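Local coordinates for protein Moesin/ezrin/radixin homolog 2 (Drosophila melanogaster, PDB 7EDR) that probably serves as a scaffold at the cell cortex, its FERM domain docking partner proteins beneath the plasma membrane, as in the related ezrin, radixin and moesin, at residues Q102-F106 against E191-L195; M116-C120 against L201-G205; V126-Y131 against W178-H182; L150-L156 against W171-K176; F209-N213 against I271-Q275. One frame throughout, in Å; residues are numbered along the deposited sequence.

Contacts 1 to 4 all tie together the helical central lobe of the FERM domain, while contact 5 lies in the PH-like lobe, about 33 Å from contact 1, centre to centre. Contacts 1 and 3 are buried, and they touch where Tyr194 meets Leu128 and Tyr131; both combine aromatic packing with a polar bond made by a histidine. Contacts 3 and 4 share helix 168-179 and adjoin, but contact 4 is mostly aliphatic. Contact 2, partly buried, joins two loops through a methionine and a water. Contact 5, also partly buried, replaces helix packing with a beta bridge. Another protein chain reaches contacts 2 to 5 but not contact 1.

Contact 1: Q102-F106 against E191-L195; sequences QHLFF and EMEYL
Phe106 carries its ring out with CG anti to the backbone N (chi1 164°), while Glu191 sets CG anti to its carbonyl carbon and runs extended from there; the glutamate chain is thereby laid over one face of the phenylalanine with its carboxylate beyond, at His103. Glu191 CG sits 3.7 Å from the centroid of the Phe106 ring, a CH-pi contact near the ring normal. The same ring turns its edge to Tyr194 in a T-shaped pair, planes at 83° and centroids 5.0 Å apart, with Phe106 CE1 coming 3.6 Å from Tyr194 CG. His103 ND1 donates to Glu191 OE2, the imidazole and carboxylate lying nearly coplanar; the modelled length of this bond is too short to be trusted. On its other nitrogen His103 has a weak hydrogen bond to Asp13. Elsewhere along the interface, Met192 bends at chi2 and chi3 and brings CE to 3.4 Å from Gln102 CD, and Leu195 CD1 lies 4.1 Å from Phe105 CB. The amide of Gln102 is held by Leu96 O, and Phe105 leads away to an edge-to-face meeting with Tyr44. The axes of segments 102-106 and 191-195 pass 9.5 Å apart at 50°, their helices neighbours in the all-helical, acyl-CoA-binding-protein-like bundle that forms the central lobe of FERM domains.

Contact 2: M116-C120 against L201-G205; sequences MDIYC and LDMYG
Ile118 and Met203 form the apolar heart of this meeting of two loops, with Ile118 CB 3.8 Å from Met203 CB. The methyl CG2 of Ile118 lies beside the carbonyl oxygen of Met203, while its other branch sends CD1 to 4.1 Å from Leu201 CD1, the two side chains crossing at about a right angle. Leu201 CD1 also touches Cys120 CB. Sulfur supplies the second kind of contact: Met203 SD accepts a weak hydrogen bond from Tyr119 N at 3.4 Å and packs on Tyr119 CB at 3.7 Å. The methionine is straight through chi2 and turns at chi3 (63°), which carries CE to 3.7 Å from Asp117 O. Water makes the third link, giving a hydrogen bond to Tyr119 O (2.8 Å) and receiving one from Met203 N (3.0 Å). Met203 sits inside a type I turn closed by Tyr204 N to Leu201 O. The hydroxyl of Tyr119 hydrogen-bonds to an acidic side chain on the chain of another protein in the assembly. With no backbone-to-backbone hydrogen bond between the two segments, they are joined by apolar packing, a soft sulfur acceptor and one bridging water.

Contact 3: V126-Y131 against W178-H182; sequences VLLASY and WYMDH
Ser130 and His182 make the polar centre of the contact. The serine hydroxyl, placed between its backbone N and carbonyl carbon (chi1 75°), accepts from His182 NE2 at 2.8 Å and donates to Leu127 O, also at 2.8 Å, on a lone pair in the carbonyl plane. Leu127 O takes the helical bond from Tyr131 N as well. Because OG lies close to the imidazole plane, 14° out of it, the bond helps to fix the rotation of the histidine ring, and the hydroxyl links the ring N-H to a helix carbonyl through two successive hydrogen bonds.

One aromatic neighbour packs on the histidine. Tyr131 meets one face of His182 obliquely, ring planes at 40° and centroids 4.7 Å apart, with Tyr131 CD1 3.3 Å from His182 NE2. The opposite face is backed by the chain itself, through Trp178 O and Tyr179 CA.

The apolar contacts centre on Trp178. Leu127 CB stands over its six-membered ring, 4.1 Å from the centroid, as a CH-pi contact, and Leu127 CD1 reaches Trp178 CE2 at 3.9 Å; that methyl also touches a face of Tyr131. Val126 CG1 comes to 4.0 Å from Trp178 CE3. Tyr179, whose CB packs on Ser130 CB, leads its ring away and hydrogen-bonds through OH to Gly138 O.

A type I turn from Tyr179 to His182 folds the histidine back, so that helix 168-179 and the turn carrying His182 pack on helix 122-137 within the FERM central helical lobe.

Contact 4: L150-L156 against W171-K176; sequences LAGGELL and WEERIK
Within the helical central lobe of the FERM domain, the segment 150-156, with a short, weakly bonded helix at about 152-155, packs on helix 168-179 through Leu150, Gly152 and Leu156. Gly152 comes closest in backbone terms, its CA 5.4 Å from that of Glu172. The glutamate, extended beyond CG, brings its carboxylate to the backbone N of Gly152: OE1 accepts from that N at 3.0 Å with an angle of 161°, met on the anti side and 20° out of the carboxylate plane. The rest is apolar. Leu156 and Ile175 reach toward each other tip to tip, CD1 to CD1 at 4.1 Å, and Leu155 CD1 adds a second touch on the same methyl of Ile175 at 4.3 Å. Leu156 CD1 also presses on the indole of Trp171, whose ring makes an edge-to-face pair with Tyr164 elsewhere. The amine of Lys176 leads off to a salt bridge with Asp147, while its CB lies at Leu150 CD1. Leu150 CG is anti to its carbonyl carbon, which aims CD1 at the helix backbone: that methyl lies 3.8 Å from Glu172 O and 4.2 Å from Ile175 CG2.

Contact 5: F209-N213 against I271-Q275; sequences FPITN and IFYSQ
Ile211 CD1 covers one face of the Phe272 ring, and Ile211 CG2 touches its CD1 atom at 3.5 Å; the same phenylalanine meets the ring of Phe258 with nearly parallel planes. Tyr273 presents its ring edge to strand 209-212 and Asn213, with Thr212 O and Asn213 O both near the ring plane. These rings flank a single antiparallel bridge in the PH-like lobe, where strand 207-212 at the edge of one sheet meets strand 270-273 at the edge of the other. The segments 209-212 and 271-273 cross at 117°, consistent with a single bridge, Thr212 with Tyr273, a hydrogen-bonded pair. Tyr273 N gives to Thr212 O at 2.7 Å, and Thr212 N gives to Tyr273 O at 3.1 Å, the latter on a lone pair in the carbonyl plane. Tyr273 O is also approached by Ile211 CA. In this way the two sheets are stitched at their edges, as in the bent sandwich of PH-like folds. Beside the bridge, Thr212 OG1 stands between its backbone N and carbonyl carbon (chi1 40°), which brings it to 3.3 Å from Tyr273 CB. Asn213 turns away, holding Thr217 N with its OD1 and the backbone of another protein's chain in the assembly with its ND2. At the other end, Ser274 OG is bonded to Asn280, and a water beside it donates to Pro210 O at 2.9 Å.

Contact 1: Q102-F106 against E191-L195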
# COMPACT_ATOMS: atom_id res chain seq x y z
N GLN C 102 0.04 -2.70 21.45
CA GLN C 102 0.50 -1.47 22.09
C GLN C 102 0.59 -1.64 23.59
O GLN C 102 1.57 -1.22 24.21
CB GLN C 102 -0.44 -0.31 21.78
CG GLN C 102 -0.65 -0.12 20.31
CD GLN C 102 -1.87 0.72 19.98
OE1 GLN C 102 -2.48 1.33 20.87
NE2 GLN C 102 -2.23 0.75 18.69
N HIS C 103 -0.41 -2.27 24.18
CA HIS C 103 -0.42 -2.46 25.62
C HIS C 103 0.75 -3.32 26.08
O HIS C 103 1.43 -2.99 27.06
CB HIS C 103 -1.75 -3.10 26.02
CG HIS C 103 -1.91 -3.25 27.49
ND1 HIS C 103 -2.01 -2.17 28.34
CD2 HIS C 103 -1.98 -4.35 28.27
CE1 HIS C 103 -2.13 -2.60 29.58
NE2 HIS C 103 -2.11 -3.92 29.57
N LEU C 104 1.00 -4.44 25.39
CA LEU C 104 2.09 -5.33 25.78
C LEU C 104 3.45 -4.66 25.62
O LEU C 104 4.36 -4.89 26.44
CB LEU C 104 2.01 -6.63 24.98
CG LEU C 104 0.86 -7.60 25.31
CD1 LEU C 104 1.00 -8.90 24.54
CD2 LEU C 104 0.82 -7.92 26.79
N PHE C 105 3.63 -3.81 24.60
CA PHE C 105 4.87 -3.05 24.49
C PHE C 105 4.97 -1.99 25.59
O PHE C 105 6.05 -1.79 26.17
CB PHE C 105 5.00 -2.38 23.12
CG PHE C 105 5.67 -3.22 22.08
CD1 PHE C 105 7.07 -3.28 22.01
CD2 PHE C 105 4.93 -3.95 21.17
CE1 PHE C 105 7.71 -4.06 21.05
CE2 PHE C 105 5.57 -4.75 20.20
CZ PHE C 105 6.95 -4.79 20.14
N PHE C 106 3.86 -1.32 25.89
CA PHE C 106 3.86 -0.30 26.93
C PHE C 106 4.33 -0.88 28.26
O PHE C 106 5.17 -0.28 28.94
CB PHE C 106 2.47 0.32 27.09
CG PHE C 106 2.30 1.09 28.39
CD1 PHE C 106 2.87 2.35 28.54
CD2 PHE C 106 1.60 0.55 29.46
CE1 PHE C 106 2.75 3.06 29.75
CE2 PHE C 106 1.47 1.25 30.66
CZ PHE C 106 2.05 2.51 30.79
N GLU C 191 -0.79 5.41 26.58
CA GLU C 191 0.20 4.35 26.36
C GLU C 191 1.02 4.66 25.11
O GLU C 191 2.26 4.63 25.15
CB GLU C 191 -0.48 2.99 26.24
CG GLU C 191 -0.89 2.35 27.58
CD GLU C 191 -1.54 0.96 27.42
OE1 GLU C 191 -1.87 0.60 26.26
OE2 GLU C 191 -1.70 0.23 28.43
N MET C 192 0.35 5.03 24.02
CA MET C 192 1.10 5.31 22.80
C MET C 192 2.03 6.51 22.98
O MET C 192 3.17 6.50 22.49
CB MET C 192 0.15 5.50 21.63
CG MET C 192 0.87 5.72 20.29
SD MET C 192 1.86 4.32 19.67
CE MET C 192 0.68 2.99 19.75
N GLU C 193 1.58 7.55 23.71
CA GLU C 193 2.43 8.71 23.96
C GLU C 193 3.66 8.33 24.77
O GLU C 193 4.76 8.82 24.52
CB GLU C 193 1.66 9.82 24.68
CG GLU C 193 0.56 10.47 23.86
CD GLU C 193 1.08 11.10 22.57
OE1 GLU C 193 2.10 11.83 22.64
OE2 GLU C 193 0.48 10.87 21.49
N TYR C 194 3.47 7.47 25.78
CA TYR C 194 4.59 6.96 26.55
C TYR C 194 5.60 6.25 25.64
O TYR C 194 6.81 6.48 25.73
CB TYR C 194 4.06 6.02 27.64
CG TYR C 194 5.09 5.47 28.60
CD1 TYR C 194 6.03 4.55 28.19
CD2 TYR C 194 5.08 5.85 29.93
CE1 TYR C 194 6.97 4.05 29.07
CE2 TYR C 194 6.01 5.36 30.82
CZ TYR C 194 6.95 4.46 30.39
OH TYR C 194 7.88 3.98 31.27
N LEU C 195 5.12 5.38 24.74
CA LEU C 195 6.03 4.68 23.84
C LEU C 195 6.74 5.66 22.91
O LEU C 195 7.95 5.52 22.66
CB LEU C 195 5.28 3.62 23.04
CG LEU C 195 4.84 2.44 23.90
CD1 LEU C 195 3.79 1.56 23.19
CD2 LEU C 195 6.06 1.61 24.31

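Contact 2: M116-C120 against L201-G205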
# COMPACT_ATOMS: atom_id res chain seq x y z
N MET C 116 15.80 0.23 35.00
CA MET C 116 17.01 0.81 34.42
C MET C 116 17.74 -0.15 33.48
O MET C 116 18.94 0.03 33.24
CB MET C 116 17.97 1.30 35.51
CG MET C 116 17.28 2.21 36.54
SD MET C 116 18.28 2.51 38.01
CE MET C 116 19.64 3.44 37.32
N ASP C 117 17.04 -1.15 32.94
CA ASP C 117 17.62 -1.91 31.83
C ASP C 117 18.04 -0.97 30.72
O ASP C 117 19.08 -1.17 30.08
CB ASP C 117 16.63 -2.95 31.30
CG ASP C 117 16.39 -4.10 32.27
OD1 ASP C 117 17.16 -4.27 33.24
OD2 ASP C 117 15.42 -4.85 32.04
N ILE C 118 17.26 0.08 30.48
CA ILE C 118 17.65 1.14 29.56
C ILE C 118 17.71 2.45 30.34
O ILE C 118 16.91 2.70 31.25
CB ILE C 118 16.70 1.23 28.34
CG1 ILE C 118 15.35 1.80 28.71
CG2 ILE C 118 16.50 -0.15 27.68
CD1 ILE C 118 14.37 1.78 27.56
N TYR C 119 18.71 3.26 30.02
CA TYR C 119 18.89 4.52 30.72
C TYR C 119 17.80 5.51 30.32
O TYR C 119 17.30 5.51 29.20
CB TYR C 119 20.26 5.10 30.43
CG TYR C 119 20.45 6.52 30.91
CD1 TYR C 119 20.84 6.77 32.24
CD2 TYR C 119 20.25 7.60 30.06
CE1 TYR C 119 21.02 8.06 32.69
CE2 TYR C 119 20.44 8.90 30.51
CZ TYR C 119 20.82 9.12 31.83
OH TYR C 119 21.00 10.41 32.30
N CYS C 120 17.46 6.38 31.26
CA CYS C 120 16.47 7.43 31.03
C CYS C 120 16.87 8.65 31.86
O CYS C 120 17.32 8.51 33.00
CB CYS C 120 15.07 6.93 31.40
SG CYS C 120 13.80 8.16 31.16
N LEU C 201 14.76 7.04 23.42
CA LEU C 201 15.88 6.84 24.32
C LEU C 201 17.01 6.13 23.59
O LEU C 201 16.78 5.29 22.71
CB LEU C 201 15.44 6.05 25.55
CG LEU C 201 14.31 6.68 26.39
CD1 LEU C 201 14.01 5.84 27.63
CD2 LEU C 201 14.65 8.11 26.78
N ASP C 202 18.25 6.47 23.97
CA ASP C 202 19.42 5.93 23.26
C ASP C 202 19.46 4.40 23.32
O ASP C 202 19.88 3.74 22.36
CB ASP C 202 20.72 6.49 23.85
CG ASP C 202 20.85 8.01 23.70
OD1 ASP C 202 20.41 8.55 22.65
OD2 ASP C 202 21.40 8.67 24.62
N MET C 203 19.06 3.82 24.45
CA MET C 203 19.21 2.39 24.64
C MET C 203 17.96 1.61 24.28
O MET C 203 17.95 0.39 24.44
CB MET C 203 19.61 2.09 26.09
CG MET C 203 20.90 2.78 26.53
SD MET C 203 21.41 2.40 28.23
CE MET C 203 21.71 0.62 28.15
N TYR C 204 16.91 2.28 23.81
CA TYR C 204 15.67 1.58 23.49
C TYR C 204 15.88 0.64 22.31
O TYR C 204 16.49 1.00 21.30
CB TYR C 204 14.57 2.59 23.17
CG TYR C 204 13.30 1.99 22.64
CD1 TYR C 204 13.08 1.86 21.27
CD2 TYR C 204 12.28 1.60 23.51
CE1 TYR C 204 11.90 1.33 20.76
CE2 TYR C 204 11.09 1.07 23.02
CZ TYR C 204 10.91 0.95 21.64
OH TYR C 204 9.73 0.44 21.16
N GLY C 205 15.38 -0.59 22.45
CA GLY C 205 15.48 -1.57 21.39
C GLY C 205 16.87 -1.95 20.96
O GLY C 205 17.07 -2.32 19.79
O HOH W 1 18.87 5.58 26.92

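Contact 3: V126-Y131 against W178-H182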
# COMPACT_ATOMS: atom_id res chain seq x y z
N VAL C 126 10.12 11.78 34.83
CA VAL C 126 8.94 12.38 35.45
C VAL C 126 7.79 12.41 34.46
O VAL C 126 6.65 12.07 34.80
CB VAL C 126 9.25 13.79 35.99
CG1 VAL C 126 7.96 14.45 36.45
CG2 VAL C 126 10.23 13.71 37.13
N LEU C 127 8.07 12.81 33.22
CA LEU C 127 7.03 12.79 32.19
C LEU C 127 6.46 11.39 32.01
O LEU C 127 5.24 11.18 32.05
CB LEU C 127 7.59 13.33 30.88
CG LEU C 127 6.71 13.17 29.64
CD1 LEU C 127 5.37 13.83 29.88
CD2 LEU C 127 7.39 13.82 28.48
N LEU C 128 7.34 10.40 31.83
CA LEU C 128 6.88 9.02 31.71
C LEU C 128 6.04 8.63 32.91
O LEU C 128 5.02 7.94 32.78
CB LEU C 128 8.09 8.08 31.57
CG LEU C 128 8.88 8.31 30.28
CD1 LEU C 128 10.10 7.44 30.26
CD2 LEU C 128 7.99 8.01 29.10
N ALA C 129 6.44 9.08 34.10
CA ALA C 129 5.70 8.72 35.30
C ALA C 129 4.30 9.33 35.26
O ALA C 129 3.32 8.66 35.60
CB ALA C 129 6.47 9.15 36.54
N SER C 130 4.19 10.59 34.81
CA SER C 130 2.88 11.24 34.78
C SER C 130 1.96 10.58 33.75
O SER C 130 0.75 10.49 33.99
CB SER C 130 3.03 12.73 34.51
OG SER C 130 3.35 12.99 33.16
N TYR C 131 2.52 10.08 32.64
CA TYR C 131 1.74 9.25 31.71
C TYR C 131 1.34 7.92 32.34
O TYR C 131 0.19 7.47 32.19
CB TYR C 131 2.54 8.97 30.43
CG TYR C 131 2.74 10.14 29.49
CD1 TYR C 131 1.86 11.22 29.47
CD2 TYR C 131 3.80 10.15 28.61
CE1 TYR C 131 2.05 12.28 28.59
CE2 TYR C 131 3.99 11.20 27.73
CZ TYR C 131 3.12 12.26 27.73
OH TYR C 131 3.34 13.29 26.83
N TRP C 178 2.40 17.63 36.44
CA TRP C 178 2.41 17.32 35.02
C TRP C 178 1.19 16.48 34.63
O TRP C 178 0.56 16.74 33.60
CB TRP C 178 3.71 16.61 34.66
CG TRP C 178 4.18 16.92 33.31
CD1 TRP C 178 3.41 17.23 32.22
CD2 TRP C 178 5.54 17.00 32.88
NE1 TRP C 178 4.22 17.49 31.13
CE2 TRP C 178 5.53 17.35 31.51
CE3 TRP C 178 6.76 16.80 33.51
CZ2 TRP C 178 6.69 17.50 30.78
CZ3 TRP C 178 7.90 16.96 32.79
CH2 TRP C 178 7.87 17.30 31.44
N TYR C 179 0.86 15.47 35.44
CA TYR C 179 -0.35 14.69 35.23
C TYR C 179 -1.58 15.58 35.08
O TYR C 179 -2.39 15.39 34.17
CB TYR C 179 -0.50 13.71 36.39
CG TYR C 179 -1.82 12.99 36.53
CD1 TYR C 179 -2.31 12.18 35.51
CD2 TYR C 179 -2.56 13.06 37.72
CE1 TYR C 179 -3.51 11.50 35.65
CE2 TYR C 179 -3.75 12.37 37.87
CZ TYR C 179 -4.22 11.59 36.83
OH TYR C 179 -5.41 10.91 36.95
N MET C 180 -1.72 16.59 35.95
CA MET C 180 -2.87 17.50 35.86
C MET C 180 -3.00 18.17 34.49
O MET C 180 -4.09 18.61 34.13
CB MET C 180 -2.79 18.61 36.91
CG MET C 180 -3.02 18.18 38.34
SD MET C 180 -3.05 19.61 39.46
CE MET C 180 -2.59 20.97 38.37
N ASP C 181 -1.91 18.27 33.74
CA ASP C 181 -1.85 19.11 32.57
C ASP C 181 -2.04 18.34 31.27
O ASP C 181 -2.07 18.95 30.20
CB ASP C 181 -0.51 19.84 32.54
CG ASP C 181 -0.45 20.93 31.49
OD1 ASP C 181 0.54 20.94 30.72
OD2 ASP C 181 -1.39 21.76 31.45
N HIS C 182 -2.14 17.01 31.34
CA HIS C 182 -2.30 16.23 30.12
C HIS C 182 -3.64 16.55 29.49
O HIS C 182 -4.66 16.68 30.19
CB HIS C 182 -2.22 14.73 30.43
CG HIS C 182 -0.87 14.28 30.91
ND1 HIS C 182 0.30 14.95 30.60
CD2 HIS C 182 -0.51 13.21 31.67
CE1 HIS C 182 1.32 14.32 31.16
NE2 HIS C 182 0.86 13.26 31.81

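Contact 4: L150-L156 against W171-K176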
# COMPACT_ATOMS: atom_id res chain seq x y z
N LEU C 150 0.06 8.42 44.81
CA LEU C 150 1.30 8.13 44.11
C LEU C 150 2.38 7.69 45.09
O LEU C 150 2.22 7.70 46.32
CB LEU C 150 1.79 9.36 43.33
CG LEU C 150 0.74 10.20 42.61
CD1 LEU C 150 1.38 11.36 41.90
CD2 LEU C 150 -0.07 9.37 41.63
N ALA C 151 3.51 7.30 44.52
CA ALA C 151 4.70 6.95 45.30
C ALA C 151 5.89 7.03 44.35
O ALA C 151 6.00 6.20 43.43
CB ALA C 151 4.55 5.57 45.94
N GLY C 152 6.77 8.03 44.55
CA GLY C 152 7.87 8.25 43.61
C GLY C 152 8.85 7.10 43.51
O GLY C 152 9.55 6.95 42.50
N GLY C 153 8.95 6.28 44.57
CA GLY C 153 9.87 5.15 44.56
C GLY C 153 9.43 4.01 43.66
O GLY C 153 10.26 3.17 43.30
N GLU C 154 8.15 3.98 43.28
CA GLU C 154 7.64 3.01 42.31
C GLU C 154 7.44 3.60 40.92
O GLU C 154 7.23 2.84 39.97
CB GLU C 154 6.30 2.45 42.79
CG GLU C 154 6.39 1.59 44.02
CD GLU C 154 5.11 0.82 44.26
OE1 GLU C 154 4.13 1.44 44.74
OE2 GLU C 154 5.09 -0.40 43.95
N LEU C 155 7.46 4.93 40.79
CA LEU C 155 7.22 5.59 39.51
C LEU C 155 8.50 6.06 38.86
O LEU C 155 8.51 6.31 37.65
CB LEU C 155 6.26 6.78 39.70
CG LEU C 155 4.83 6.45 40.16
CD1 LEU C 155 4.15 7.66 40.75
CD2 LEU C 155 3.99 5.90 38.99
N LEU C 156 9.59 6.14 39.63
CA LEU C 156 10.81 6.67 39.10
C LEU C 156 11.92 5.64 39.22
O LEU C 156 11.98 4.89 40.21
CB LEU C 156 11.21 7.95 39.84
CG LEU C 156 10.22 9.09 39.61
CD1 LEU C 156 10.63 10.36 40.38
CD2 LEU C 156 10.06 9.38 38.11
N TRP C 171 9.12 14.70 44.61
CA TRP C 171 8.97 14.08 43.29
C TRP C 171 7.50 13.89 42.94
O TRP C 171 7.05 14.26 41.85
CB TRP C 171 9.70 12.74 43.26
CG TRP C 171 11.21 12.79 43.18
CD1 TRP C 171 12.08 12.38 44.13
CD2 TRP C 171 12.00 13.23 42.06
NE1 TRP C 171 13.38 12.55 43.69
CE2 TRP C 171 13.36 13.07 42.43
CE3 TRP C 171 11.71 13.76 40.80
CZ2 TRP C 171 14.42 13.41 41.58
CZ3 TRP C 171 12.77 14.11 39.95
CH2 TRP C 171 14.10 13.93 40.35
N GLU C 172 6.72 13.31 43.86
CA GLU C 172 5.31 13.06 43.61
C GLU C 172 4.57 14.33 43.21
O GLU C 172 3.72 14.31 42.31
CB GLU C 172 4.67 12.40 44.83
CG GLU C 172 5.19 10.99 45.10
CD GLU C 172 5.09 10.55 46.56
OE1 GLU C 172 5.83 9.61 46.94
OE2 GLU C 172 4.26 11.12 47.32
N GLU C 173 4.89 15.46 43.85
CA GLU C 173 4.16 16.69 43.51
C GLU C 173 4.45 17.14 42.09
O GLU C 173 3.55 17.66 41.40
CB GLU C 173 4.52 17.80 44.50
CG GLU C 173 3.53 18.94 44.52
CD GLU C 173 2.13 18.53 44.96
OE1 GLU C 173 1.98 17.47 45.62
OE2 GLU C 173 1.17 19.26 44.65
N ARG C 174 5.68 16.95 41.62
CA ARG C 174 6.01 17.29 40.24
C ARG C 174 5.36 16.33 39.24
O ARG C 174 4.93 16.76 38.17
CB ARG C 174 7.52 17.34 40.08
CG ARG C 174 8.09 18.41 40.95
CD ARG C 174 9.55 18.52 40.74
NE ARG C 174 9.87 19.88 40.31
CZ ARG C 174 10.39 20.79 41.11
NH1 ARG C 174 10.63 20.47 42.38
NH2 ARG C 174 10.67 21.99 40.64
N ILE C 175 5.26 15.04 39.58
CA ILE C 175 4.52 14.10 38.74
C ILE C 175 3.05 14.49 38.68
O ILE C 175 2.45 14.54 37.60
CB ILE C 175 4.73 12.68 39.27
CG1 ILE C 175 6.22 12.31 39.20
CG2 ILE C 175 3.86 11.68 38.52
CD1 ILE C 175 6.59 11.05 39.96
N LYS C 176 2.45 14.80 39.84
CA LYS C 176 1.05 15.21 39.89
C LYS C 176 0.80 16.48 39.08
O LYS C 176 -0.23 16.61 38.41
CB LYS C 176 0.61 15.41 41.33
CG LYS C 176 -0.77 16.05 41.43
CD LYS C 176 -1.13 16.46 42.85
CE LYS C 176 -2.53 17.10 42.89
NZ LYS C 176 -2.96 17.53 44.26

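Contact 5: F209-N213 against I271-Q275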
# COMPACT_ATOMS: atom_id res chain seq x y z
N PHE C 209 25.77 -6.87 23.38
CA PHE C 209 26.59 -8.04 23.64
C PHE C 209 28.05 -7.60 23.65
O PHE C 209 28.44 -6.71 22.88
CB PHE C 209 26.39 -9.15 22.60
CG PHE C 209 24.97 -9.55 22.45
CD1 PHE C 209 24.44 -10.59 23.20
CD2 PHE C 209 24.13 -8.86 21.58
CE1 PHE C 209 23.13 -10.94 23.08
CE2 PHE C 209 22.83 -9.20 21.45
CZ PHE C 209 22.31 -10.26 22.20
N PRO C 210 28.85 -8.18 24.52
CA PRO C 210 30.24 -7.76 24.64
C PRO C 210 31.10 -8.48 23.62
O PRO C 210 31.04 -9.71 23.51
CB PRO C 210 30.59 -8.14 26.07
CG PRO C 210 29.74 -9.38 26.33
CD PRO C 210 28.50 -9.25 25.48
N ILE C 211 31.89 -7.74 22.86
CA ILE C 211 32.68 -8.31 21.79
C ILE C 211 34.09 -7.74 21.87
O ILE C 211 34.37 -6.82 22.63
CB ILE C 211 32.07 -8.05 20.39
CG1 ILE C 211 31.99 -6.55 20.10
CG2 ILE C 211 30.69 -8.65 20.29
CD1 ILE C 211 31.46 -6.23 18.74
N THR C 212 34.97 -8.31 21.05
CA THR C 212 36.31 -7.79 20.82
C THR C 212 36.57 -7.78 19.32
O THR C 212 36.25 -8.76 18.63
CB THR C 212 37.38 -8.65 21.52
OG1 THR C 212 37.03 -10.03 21.39
CG2 THR C 212 37.49 -8.29 23.00
N ASN C 213 37.11 -6.67 18.82
CA ASN C 213 37.56 -6.63 17.43
C ASN C 213 38.91 -7.35 17.35
O ASN C 213 39.32 -8.04 18.29
CB ASN C 213 37.62 -5.20 16.91
CG ASN C 213 38.68 -4.37 17.61
OD1 ASN C 213 39.29 -4.81 18.58
ND2 ASN C 213 38.88 -3.13 17.13
N ILE C 271 35.33 -8.77 11.35
CA ILE C 271 35.30 -9.89 12.28
C ILE C 271 35.21 -9.34 13.70
O ILE C 271 35.67 -8.24 13.99
CB ILE C 271 36.57 -10.78 12.09
CG1 ILE C 271 36.31 -11.92 11.10
CG2 ILE C 271 37.11 -11.35 13.40
CD1 ILE C 271 35.85 -11.51 9.72
N PHE C 272 34.56 -10.10 14.58
CA PHE C 272 34.64 -9.78 15.99
C PHE C 272 34.46 -11.06 16.76
O PHE C 272 33.99 -12.07 16.23
CB PHE C 272 33.61 -8.71 16.39
CG PHE C 272 32.18 -9.15 16.20
CD1 PHE C 272 31.56 -9.97 17.13
CD2 PHE C 272 31.46 -8.72 15.10
CE1 PHE C 272 30.24 -10.37 16.97
CE2 PHE C 272 30.13 -9.11 14.93
CZ PHE C 272 29.52 -9.94 15.86
N TYR C 273 34.85 -11.04 18.03
CA TYR C 273 34.80 -12.24 18.84
C TYR C 273 33.76 -12.10 19.93
O TYR C 273 33.56 -11.01 20.49
CB TYR C 273 36.18 -12.56 19.42
CG TYR C 273 37.19 -12.87 18.35
CD1 TYR C 273 37.97 -11.86 17.78
CD2 TYR C 273 37.34 -14.16 17.87
CE1 TYR C 273 38.89 -12.14 16.78
CE2 TYR C 273 38.26 -14.46 16.87
CZ TYR C 273 39.04 -13.44 16.33
OH TYR C 273 39.94 -13.76 15.33
N SER C 274 33.09 -13.21 20.21
CA SER C 274 32.06 -13.25 21.23
C SER C 274 32.17 -14.61 21.89
O SER C 274 32.11 -15.63 21.20
CB SER C 274 30.67 -13.01 20.63
OG SER C 274 29.66 -13.49 21.49
N GLN C 275 32.31 -14.63 23.21
CA GLN C 275 32.97 -15.75 23.89
C GLN C 275 32.04 -16.88 24.32
O GLN C 275 32.55 -17.90 24.78
CB GLN C 275 33.73 -15.26 25.12
CG GLN C 275 34.82 -14.25 24.81
CD GLN C 275 35.84 -14.80 23.86
OE1 GLN C 275 36.17 -16.00 23.90
NE2 GLN C 275 36.35 -13.94 22.97
O HOH W 2 29.14 -11.83 23.32